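Local coordinates for protein Alpha/beta hydrolase (Pectobacterium atrosepticum SCRI1043, PDB 3BDV) that is probably a serine hydrolase of the alpha/beta-hydrolase fold whose substrate is not known, and carries bound calcium in the crystal, at residues 138-141 against 142-145; 145-148 against 149-153; 176-179 against 180-184. One frame throughout, in Å; residues are numbered along the deposited sequence.

Contact 1: 138-141 against 142-145; sequences LMSF and TRAQ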
ATOM      1  N   LEU A 138      10.863   0.398 -11.711  1.00 17.18           N
ATOM      2  CA  LEU A 138      11.516   0.772 -10.458  1.00 17.37           C
ATOM      3  C   LEU A 138      11.838  -0.409  -9.573  1.00 19.73           C
ATOM      4  O   LEU A 138      12.513  -0.217  -8.582  1.00 20.46           O
ATOM      5  CB  LEU A 138      10.680   1.806  -9.683  1.00 17.94           C
ATOM      6  CG  LEU A 138      10.436   3.100 -10.448  1.00 19.95           C
ATOM      7  CD1 LEU A 138       9.859   4.194  -9.582  1.00 18.64           C
ATOM      8  CD2 LEU A 138      11.752   3.497 -11.177  1.00 26.33           C
HETATM    9  N   MSE A 139      11.424  -1.624  -9.934  1.00 19.56           N
HETATM   10  CA  MSE A 139      11.709  -2.801  -9.122  1.00 21.42           C
HETATM   11  C   MSE A 139      11.683  -4.077  -9.940  1.00 20.93           C
HETATM   12  O   MSE A 139      10.663  -4.412 -10.529  1.00 19.27           O
HETATM   13  CB  MSE A 139      10.716  -2.879  -7.938  1.00 23.03           C
HETATM   14  CG  MSE A 139      10.887  -4.074  -7.010  1.00 23.75           C
HETATM   15 SE   MSE A 139      12.369  -4.002  -5.822  0.75 16.55          SE
HETATM   16  CE  MSE A 139      11.507  -3.215  -4.228  1.00 18.79           C
ATOM     17  N   SER A 140      12.816  -4.773 -10.026  1.00 20.20           N
ATOM     18  CA  SER A 140      12.827  -6.060 -10.768  1.00 20.83           C
ATOM     19  C   SER A 140      12.057  -7.069  -9.950  1.00 21.36           C
ATOM     20  O   SER A 140      11.981  -6.966  -8.717  1.00 17.94           O
ATOM     21  CB  SER A 140      14.237  -6.620 -11.028  1.00 19.52           C
ATOM     22  OG  SER A 140      14.908  -7.005  -9.850  1.00 21.58           O
ATOM     23  N   PHE A 141      11.497  -8.062 -10.621  1.00 19.49           N
ATOM     24  CA  PHE A 141      10.769  -9.095  -9.888  1.00 21.96           C
ATOM     25  C   PHE A 141      11.644  -9.865  -8.900  1.00 22.16           C
ATOM     26  O   PHE A 141      11.227 -10.160  -7.771  1.00 21.15           O
ATOM     27  CB  PHE A 141      10.068 -10.055 -10.848  1.00 20.32           C
ATOM     28  CG  PHE A 141       9.206 -11.035 -10.136  1.00 20.09           C
ATOM     29  CD1 PHE A 141       7.992 -10.632  -9.628  1.00 21.16           C
ATOM     30  CD2 PHE A 141       9.639 -12.332  -9.908  1.00 22.66           C
ATOM     31  CE1 PHE A 141       7.180 -11.528  -8.913  1.00 26.30           C
ATOM     32  CE2 PHE A 141       8.857 -13.227  -9.196  1.00 24.76           C
ATOM     33  CZ  PHE A 141       7.632 -12.826  -8.695  1.00 24.49           C
ATOM     34  N   THR A 142      12.881 -10.176  -9.278  1.00 21.68           N
ATOM     35  CA  THR A 142      13.720 -10.962  -8.379  0.70 22.01           C
ATOM     36  C   THR A 142      14.062 -10.140  -7.146  1.00 20.04           C
ATOM     37  O   THR A 142      14.136 -10.694  -6.054  1.00 20.88           O
ATOM     38  CB  THR A 142      14.933 -11.597  -9.095  0.70 24.29           C
ATOM     39  OG1 THR A 142      15.739 -10.578  -9.648  0.70 29.87           O
ATOM     40  CG2 THR A 142      14.459 -12.521 -10.222  0.70 22.23           C
ATOM     41  N   ARG A 143      14.211  -8.823  -7.300  1.00 18.31           N
ATOM     42  CA  ARG A 143      14.457  -7.976  -6.142  1.00 17.83           C
ATOM     43  C   ARG A 143      13.222  -7.806  -5.294  1.00 17.83           C
ATOM     44  O   ARG A 143      13.336  -7.666  -4.064  1.00 19.48           O
ATOM     45  CB  ARG A 143      15.034  -6.606  -6.525  1.00 19.39           C
ATOM     46  CG  ARG A 143      16.458  -6.681  -6.953  1.00 19.31           C
ATOM     47  CD  ARG A 143      17.413  -7.024  -5.854  1.00 22.73           C
ATOM     48  NE  ARG A 143      17.542  -5.931  -4.900  1.00 20.36           N
ATOM     49  CZ  ARG A 143      18.353  -5.920  -3.858  1.00 22.39           C
ATOM     50  NH1 ARG A 143      19.062  -6.975  -3.570  1.00 23.18           N
ATOM     51  NH2 ARG A 143      18.424  -4.831  -3.082  1.00 22.20           N
ATOM     52  N   ALA A 144      12.054  -7.779  -5.929  1.00 18.17           N
ATOM     53  CA  ALA A 144      10.778  -7.808  -5.177  1.00 18.18           C
ATOM     54  C   ALA A 144      10.733  -9.055  -4.296  1.00 17.37           C
ATOM     55  O   ALA A 144      10.411  -8.952  -3.085  1.00 20.47           O
ATOM     56  CB  ALA A 144       9.556  -7.786  -6.114  1.00 19.40           C
ATOM     57  N   GLN A 145      11.148 -10.202  -4.851  1.00 18.54           N
ATOM     58  CA  GLN A 145      11.253 -11.422  -4.053  1.00 20.95           C
ATOM     59  C   GLN A 145      12.206 -11.310  -2.875  1.00 22.85           C
ATOM     60  O   GLN A 145      11.899 -11.780  -1.759  1.00 22.39           O
ATOM     61  CB  GLN A 145      11.646 -12.579  -4.903  1.00 22.23           C
ATOM     62  CG  GLN A 145      10.560 -12.986  -5.899  1.00 22.15           C
ATOM     63  CD  GLN A 145      10.989 -14.180  -6.707  1.00 27.66           C
ATOM     64  OE1 GLN A 145      11.894 -14.096  -7.557  1.00 24.69           O
ATOM     65  NE2 GLN A 145      10.359 -15.326  -6.430  1.00 29.79           N
TER

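Contact 2: 145-148 against 149-153; sequences QYWA and QAWDS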
ATOM      1  N   GLN A 145      11.148 -10.202  -4.851  1.00 18.54           N
ATOM      2  CA  GLN A 145      11.253 -11.422  -4.053  1.00 20.95           C
ATOM      3  C   GLN A 145      12.206 -11.310  -2.875  1.00 22.85           C
ATOM      4  O   GLN A 145      11.899 -11.780  -1.759  1.00 22.39           O
ATOM      5  CB  GLN A 145      11.646 -12.579  -4.903  1.00 22.23           C
ATOM      6  CG  GLN A 145      10.560 -12.986  -5.899  1.00 22.15           C
ATOM      7  CD  GLN A 145      10.989 -14.180  -6.707  1.00 27.66           C
ATOM      8  OE1 GLN A 145      11.894 -14.096  -7.557  1.00 24.69           O
ATOM      9  NE2 GLN A 145      10.359 -15.326  -6.430  1.00 29.79           N
ATOM     10  N   TYR A 146      13.361 -10.699  -3.130  1.00 20.39           N
ATOM     11  CA  TYR A 146      14.368 -10.427  -2.065  1.00 18.59           C
ATOM     12  C   TYR A 146      13.761  -9.595  -0.946  1.00 22.57           C
ATOM     13  O   TYR A 146      13.868  -9.914   0.267  1.00 18.55           O
ATOM     14  CB  TYR A 146      15.596  -9.688  -2.660  1.00 19.99           C
ATOM     15  CG  TYR A 146      16.510  -9.105  -1.613  1.00 20.37           C
ATOM     16  CD1 TYR A 146      17.444  -9.899  -0.955  1.00 29.37           C
ATOM     17  CD2 TYR A 146      16.430  -7.752  -1.259  1.00 22.23           C
ATOM     18  CE1 TYR A 146      18.262  -9.369   0.001  1.00 25.28           C
ATOM     19  CE2 TYR A 146      17.241  -7.207  -0.278  1.00 21.82           C
ATOM     20  CZ  TYR A 146      18.141  -8.019   0.353  1.00 24.05           C
ATOM     21  OH  TYR A 146      18.926  -7.453   1.318  1.00 28.33           O
ATOM     22  N   TRP A 147      13.150  -8.479  -1.311  1.00 21.67           N
ATOM     23  CA  TRP A 147      12.584  -7.610  -0.297  1.00 20.46           C
ATOM     24  C   TRP A 147      11.400  -8.259   0.435  1.00 21.35           C
ATOM     25  O   TRP A 147      11.310  -8.153   1.645  1.00 20.04           O
ATOM     26  CB  TRP A 147      12.178  -6.283  -0.910  1.00 18.66           C
ATOM     27  CG  TRP A 147      13.368  -5.420  -1.223  1.00 19.30           C
ATOM     28  CD1 TRP A 147      13.899  -5.128  -2.447  1.00 18.04           C
ATOM     29  CD2 TRP A 147      14.183  -4.763  -0.267  1.00 16.26           C
ATOM     30  NE1 TRP A 147      15.003  -4.312  -2.299  1.00 20.70           N
ATOM     31  CE2 TRP A 147      15.187  -4.075  -0.961  1.00 17.48           C
ATOM     32  CE3 TRP A 147      14.147  -4.669   1.124  1.00 19.22           C
ATOM     33  CZ2 TRP A 147      16.162  -3.347  -0.304  1.00 17.18           C
ATOM     34  CZ3 TRP A 147      15.097  -3.905   1.764  1.00 19.62           C
ATOM     35  CH2 TRP A 147      16.089  -3.259   1.064  1.00 21.55           C
ATOM     36  N   ALA A 148      10.512  -8.912  -0.294  1.00 20.91           N
ATOM     37  CA  ALA A 148       9.352  -9.582   0.318  1.00 18.45           C
ATOM     38  C   ALA A 148       9.863 -10.593   1.360  1.00 21.16           C
ATOM     39  O   ALA A 148       9.373 -10.607   2.480  1.00 23.04           O
ATOM     40  CB  ALA A 148       8.462 -10.242  -0.757  1.00 20.63           C
ATOM     41  N   GLN A 149      10.867 -11.392   1.001  1.00 20.84           N
ATOM     42  CA  GLN A 149      11.390 -12.406   1.888  1.00 22.88           C
ATOM     43  C   GLN A 149      12.015 -11.735   3.094  1.00 23.29           C
ATOM     44  O   GLN A 149      11.747 -12.111   4.252  1.00 20.79           O
ATOM     45  CB  GLN A 149      12.413 -13.284   1.175  1.00 25.46           C
ATOM     46  CG  GLN A 149      12.973 -14.437   1.995  1.00 30.98           C
ATOM     47  CD  GLN A 149      13.959 -15.309   1.176  1.00 34.79           C
ATOM     48  OE1 GLN A 149      14.803 -14.785   0.439  1.00 57.32           O
ATOM     49  NE2 GLN A 149      13.842 -16.631   1.301  1.00 51.74           N
ATOM     50  N   ALA A 150      12.798 -10.695   2.865  1.00 22.95           N
ATOM     51  CA  ALA A 150      13.416  -9.978   3.990  1.00 23.10           C
ATOM     52  C   ALA A 150      12.368  -9.390   4.939  1.00 25.41           C
ATOM     53  O   ALA A 150      12.568  -9.410   6.147  1.00 25.11           O
ATOM     54  CB  ALA A 150      14.276  -8.893   3.474  1.00 23.14           C
ATOM     55  N   TRP A 151      11.300  -8.814   4.368  1.00 23.55           N
ATOM     56  CA  TRP A 151      10.256  -8.137   5.134  1.00 23.11           C
ATOM     57  C   TRP A 151       9.255  -9.118   5.764  1.00 22.92           C
ATOM     58  O   TRP A 151       8.381  -8.706   6.533  1.00 22.72           O
ATOM     59  CB  TRP A 151       9.488  -7.162   4.254  1.00 24.17           C
ATOM     60  CG  TRP A 151      10.243  -5.954   3.758  1.00 22.08           C
ATOM     61  CD1 TRP A 151      11.286  -5.340   4.350  1.00 21.18           C
ATOM     62  CD2 TRP A 151       9.956  -5.207   2.578  1.00 21.49           C
ATOM     63  NE1 TRP A 151      11.694  -4.273   3.620  1.00 20.95           N
ATOM     64  CE2 TRP A 151      10.898  -4.172   2.509  1.00 19.45           C
ATOM     65  CE3 TRP A 151       9.039  -5.361   1.517  1.00 26.17           C
ATOM     66  CZ2 TRP A 151      10.911  -3.249   1.493  1.00 22.74           C
ATOM     67  CZ3 TRP A 151       9.068  -4.426   0.482  1.00 22.22           C
ATOM     68  CH2 TRP A 151      10.005  -3.396   0.486  1.00 24.09           C
ATOM     69  N   ASP A 152       9.413 -10.403   5.450  1.00 22.51           N
ATOM     70  CA  ASP A 152       8.449 -11.443   5.834  1.00 26.26           C
ATOM     71  C   ASP A 152       7.039 -11.106   5.325  1.00 27.39           C
ATOM     72  O   ASP A 152       6.046 -11.205   6.050  1.00 28.99           O
ATOM     73  CB  ASP A 152       8.439 -11.625   7.359  1.00 26.48           C
ATOM     74  CG  ASP A 152       7.931 -12.973   7.781  1.00 37.73           C
ATOM     75  OD1 ASP A 152       7.697 -13.871   6.930  1.00 44.33           O
ATOM     76  OD2 ASP A 152       7.791 -13.133   9.006  1.00 50.71           O
ATOM     77  N   SER A 153       6.964 -10.732   4.056  1.00 20.97           N
ATOM     78  CA  SER A 153       5.727 -10.414   3.400  1.00 21.89           C
ATOM     79  C   SER A 153       5.350 -11.524   2.443  1.00 22.77           C
ATOM     80  O   SER A 153       6.212 -12.136   1.831  1.00 21.32           O
ATOM     81  CB  SER A 153       5.943  -9.118   2.606  1.00 23.59           C
ATOM     82  OG  SER A 153       4.844  -8.804   1.773  1.00 22.23           O
TER
HETATM   83  O   HOH W   1      15.804 -11.664   1.350  1.00 28.18           O

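Contact 3: 176-179 against 180-184; sequences GLKR and LAEFS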
ATOM      1  N   GLY A 176      -6.858  -6.588  -6.787  1.00 21.85           N
ATOM      2  CA  GLY A 176      -6.288  -5.996  -5.580  1.00 21.04           C
ATOM      3  C   GLY A 176      -7.287  -5.848  -4.433  1.00 21.27           C
ATOM      4  O   GLY A 176      -6.982  -6.114  -3.253  1.00 21.49           O
ATOM      5  N   LEU A 177      -8.492  -5.396  -4.751  1.00 19.29           N
ATOM      6  CA  LEU A 177      -9.558  -5.329  -3.769  1.00 20.40           C
ATOM      7  C   LEU A 177      -9.921  -6.681  -3.198  1.00 19.55           C
ATOM      8  O   LEU A 177     -10.139  -6.816  -1.993  1.00 19.12           O
ATOM      9  CB  LEU A 177     -10.792  -4.688  -4.402  1.00 22.20           C
ATOM     10  CG  LEU A 177     -10.720  -3.200  -4.692  1.00 18.92           C
ATOM     11  CD1 LEU A 177     -12.017  -2.807  -5.388  1.00 18.65           C
ATOM     12  CD2 LEU A 177     -10.470  -2.347  -3.381  1.00 20.56           C
ATOM     13  N   LYS A 178     -10.005  -7.685  -4.062  1.00 20.58           N
ATOM     14  CA  LYS A 178     -10.235  -9.074  -3.606  1.00 23.09           C
ATOM     15  C   LYS A 178      -9.163  -9.541  -2.623  1.00 23.11           C
ATOM     16  O   LYS A 178      -9.474 -10.019  -1.556  1.00 20.94           O
ATOM     17  CB  LYS A 178     -10.337 -10.035  -4.800  1.00 23.66           C
ATOM     18  CG  LYS A 178     -10.577 -11.511  -4.424  1.00 26.75           C
ATOM     19  CD  LYS A 178     -10.512 -12.514  -5.607  1.00 33.07           C
ATOM     20  CE  LYS A 178      -9.095 -13.147  -5.762  1.00 38.33           C
ATOM     21  NZ  LYS A 178      -8.711 -14.281  -4.823  1.00 26.91           N
ATOM     22  N   ARG A 179      -7.890  -9.426  -2.994  1.00 19.40           N
ATOM     23  CA  ARG A 179      -6.822  -9.781  -2.065  1.00 21.06           C
ATOM     24  C   ARG A 179      -6.828  -8.990  -0.776  1.00 20.58           C
ATOM     25  O   ARG A 179      -6.542  -9.530   0.294  1.00 19.77           O
ATOM     26  CB  ARG A 179      -5.459  -9.649  -2.766  1.00 20.61           C
ATOM     27  CG  ARG A 179      -5.327 -10.580  -3.882  1.00 27.24           C
ATOM     28  CD  ARG A 179      -5.501 -12.012  -3.429  1.00 27.25           C
ATOM     29  NE  ARG A 179      -4.527 -12.386  -2.411  1.00 25.56           N
ATOM     30  CZ  ARG A 179      -3.388 -13.040  -2.638  1.00 25.41           C
ATOM     31  NH1 ARG A 179      -3.063 -13.441  -3.855  1.00 24.32           N
ATOM     32  NH2 ARG A 179      -2.601 -13.355  -1.601  1.00 26.34           N
ATOM     33  N   LEU A 180      -7.094  -7.700  -0.860  1.00 21.30           N
ATOM     34  CA  LEU A 180      -7.188  -6.890   0.310  1.00 20.09           C
ATOM     35  C   LEU A 180      -8.279  -7.392   1.261  1.00 20.00           C
ATOM     36  O   LEU A 180      -8.117  -7.399   2.456  1.00 23.13           O
ATOM     37  CB  LEU A 180      -7.511  -5.461  -0.097  1.00 21.97           C
ATOM     38  CG  LEU A 180      -7.703  -4.441   1.039  1.00 22.68           C
ATOM     39  CD1 LEU A 180      -6.481  -4.350   2.002  1.00 16.95           C
ATOM     40  CD2 LEU A 180      -8.067  -3.123   0.449  1.00 22.61           C
ATOM     41  N   ALA A 181      -9.414  -7.777   0.711  1.00 17.19           N
ATOM     42  CA  ALA A 181     -10.495  -8.293   1.510  1.00 19.45           C
ATOM     43  C   ALA A 181     -10.080  -9.546   2.275  1.00 22.58           C
ATOM     44  O   ALA A 181     -10.277  -9.647   3.483  1.00 22.14           O
ATOM     45  CB  ALA A 181     -11.733  -8.566   0.562  1.00 17.52           C
ATOM     46  N   GLU A 182      -9.448 -10.469   1.571  1.00 20.39           N
ATOM     47  CA  GLU A 182      -8.963 -11.729   2.116  1.00 22.05           C
ATOM     48  C   GLU A 182      -8.027 -11.517   3.289  1.00 20.46           C
ATOM     49  O   GLU A 182      -8.164 -12.148   4.347  1.00 22.23           O
ATOM     50  CB  GLU A 182      -8.276 -12.530   1.018  1.00 23.10           C
ATOM     51  CG  GLU A 182      -9.264 -12.991  -0.077  1.00 19.10           C
ATOM     52  CD  GLU A 182      -8.630 -13.567  -1.303  1.00 21.38           C
ATOM     53  OE1 GLU A 182      -7.403 -13.658  -1.312  1.00 24.68           O
ATOM     54  OE2 GLU A 182      -9.366 -13.911  -2.253  1.00 23.05           O
ATOM     55  N   PHE A 183      -7.054 -10.635   3.052  1.00 22.41           N
ATOM     56  CA  PHE A 183      -5.990 -10.256   4.011  1.00 21.24           C
ATOM     57  C   PHE A 183      -6.528  -9.521   5.200  1.00 20.34           C
ATOM     58  O   PHE A 183      -6.198  -9.850   6.335  1.00 21.46           O
ATOM     59  CB  PHE A 183      -5.000  -9.386   3.217  1.00 23.32           C
ATOM     60  CG  PHE A 183      -3.893  -8.747   4.021  1.00 19.17           C
ATOM     61  CD1 PHE A 183      -2.905  -9.521   4.598  1.00 24.27           C
ATOM     62  CD2 PHE A 183      -3.790  -7.370   4.098  1.00 20.71           C
ATOM     63  CE1 PHE A 183      -1.845  -8.907   5.263  1.00 23.79           C
ATOM     64  CE2 PHE A 183      -2.757  -6.748   4.770  1.00 24.05           C
ATOM     65  CZ  PHE A 183      -1.797  -7.476   5.349  1.00 21.93           C
ATOM     66  N   SER A 184      -7.324  -8.491   4.955  1.00 21.54           N
ATOM     67  CA  SER A 184      -7.858  -7.693   6.020  1.00 20.64           C
ATOM     68  C   SER A 184      -8.825  -8.419   6.911  1.00 21.52           C
ATOM     69  O   SER A 184      -8.817  -8.178   8.098  1.00 20.43           O
ATOM     70  CB  SER A 184      -8.472  -6.378   5.496  1.00 22.09           C
ATOM     71  OG  SER A 184      -9.609  -6.617   4.657  1.00 25.91           O
TER

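Contact 1: 138-141 against 142-145
S140 caps the N-terminus of helix 141-151, so this is a local helix-start contact at the place where the loop after strand 128-132 turns into the helix. The hydroxyl does the capping: S140 OG accepts from R143 N at 3.2 Å, with an N-H...O angle of 152°. Its first torsion (chi1 66°) holds OG between the backbone N and the carbonyl carbon and so turns it toward R143 N. The same oxygen lies against the aliphatic start of the arginine, 3.3 Å from R143 CG. Two backbone bonds then set the helical repeat: A144 N to S140 O and Q145 N to F141 O, each 2.9 Å.

F141 and Q145, four residues apart, lie on one side of this turn. The F141 ring meets the glutamine amide through CE2, which comes to 3.4 Å from Q145 CD; ring and amide planes are inclined by 34°. Beyond the turn F141 stacks on H134 and reaches L155 of strand 154-157. M139, a selenomethionine, folds back from the loop: the bend at chi2 brings SE to 3.8 Å from R143 CB, while M139 CG rests 4.0 Å from A144 CB. The guanidinium of R143 turns away to a salt bridge with E109 and a cation-pi contact with Y146. Beside the serine N-cap, the apolar contact of M139 (N') with A144 (N4) fits a hydrophobic staple, at the start of the helix in the beta-alpha-beta unit 128-132, 141-151, 154-157 of the alpha/beta-hydrolase fold.

Contact 2: 145-148 against 149-153
In the middle of helix 141-151, Q145 O accepts from Q149 N, and Q149 CB settles 3.3 Å from Q145 O. One residue on, Y146 O is gripped twice: A150 N donates to it at 2.9 Å, and a water donates to it at 2.8 Å. The extended Q149 chain carries OE1 to that water, which donates a weak bond to it. Y146 CE2 lies over the centre of one W147 face, with W147 CD1 in plane at the Y146 edge; R143 is a cation-pi partner of Y146.

W147 carries most of the side-chain contact. Its CB sits over the face of the W151 six-membered ring, 3.8 Å from the centroid and 9° off the normal, a CH-pi contact. The two indoles are oblique, planes at 35°, and touch where W147 CE3 lies 3.5 Å from W151 NE1. W147 O accepts from W151 N while also lying over one face of the W151 indole, 3.2 Å from W151 CG. In W151, CG is anti to the carbonyl carbon (chi1 -68°), which folds the indole back along the helix beneath that carbonyl. Both indole N-H groups bond outside this turn, W147 NE1 to E109 and W151 NE1 to Q120.

A148 O ends the run, taking S153 N at 2.9 Å in an almost straight bond. D152, with positive phi, donates its N-H to Q149 O; together these two bonds make a Schellman motif, and the chain passes into strand 154-157. D152 is also a calcium ligand in a crystal structure of this protein, though no calcium is bound to it in this model. Chemically, the two tryptophans supply an apolar, aromatic flank whose buried N-H groups are satisfied, while Q145 and Q149 are exposed and Q149 shares a water with Y146 O.

Contact 3: 176-179 against 180-184
The E182 carboxylate and the R179 guanidinium cross obliquely, their planes 29° apart, with E182 OE1 well out of the guanidinium plane and reached by no N-H of it. R179 NE is 3.3 Å from that oxygen, so the salt bridge rests on charge alone; R179 CD lies equally close to it. The other carboxylate oxygen is held differently: K178 NZ donates to E182 OE2 at 2.7 Å, and E182 OE2 accepts through its syn lone pair, on the side of E182 OE1. The carboxylate is thus shared between two cations, one on each oxygen.

Torsions explain how K178 gets there. Its CG is anti to the backbone N (chi1 180°), and the chain then bends at chi3 and chi4, carrying NZ round to the residue one turn on. K178 CG, CD and CE lie alongside E182 OE2, with CG 3.5 Å away. R179 bends at chi2 and chi3 instead, and its guanidinium has further partners in Y175, through NH1, and E154, through NH2.

Beneath the charges the helix 174-185 runs regularly. L180 N bonds to G176 O at 2.9 Å, and A181, E182 and F183 repeat the pattern. L180 O takes two donors, S184 N and S184 OG, which reach it from opposite faces of its plane at 2.8 Å each. L177 and L180 both touch W45, and L177 also packs on helices 4-15 and 34-41. F183 and R179 turn to strand 128-132, where each meets L129.

The chemistry is that of an i to i+4 lysine-glutamate pair widened by the arginine into a salt-bridge network. Two positive neighbours would be expected to favour an ionised E182, and the bond to K178 probably fixes the rotation of the carboxylate.

Contacts 1 and 2 are successive parts of helix 141-151: they share Q145, their centres are 10 Å apart, and they touch where M139 CE packs 3.5 Å from W147 CD1. Contact 1 starts the helix, contact 2 finishes it. E109 ties them further, binding R143 of the first and W147 of the second. Contact 3 belongs to a separate helix, with centres 22 Å from contact 1 and 19 Å from contact 2; strand 128-132 is met by side chains of all three. L138 of contact 1 touches S82 of a probable nucleophile elbow (G80, S82, G84), which M139 only approaches. The F183 side chain is about 11 Å from that of D152, the calcium ligand unoccupied here.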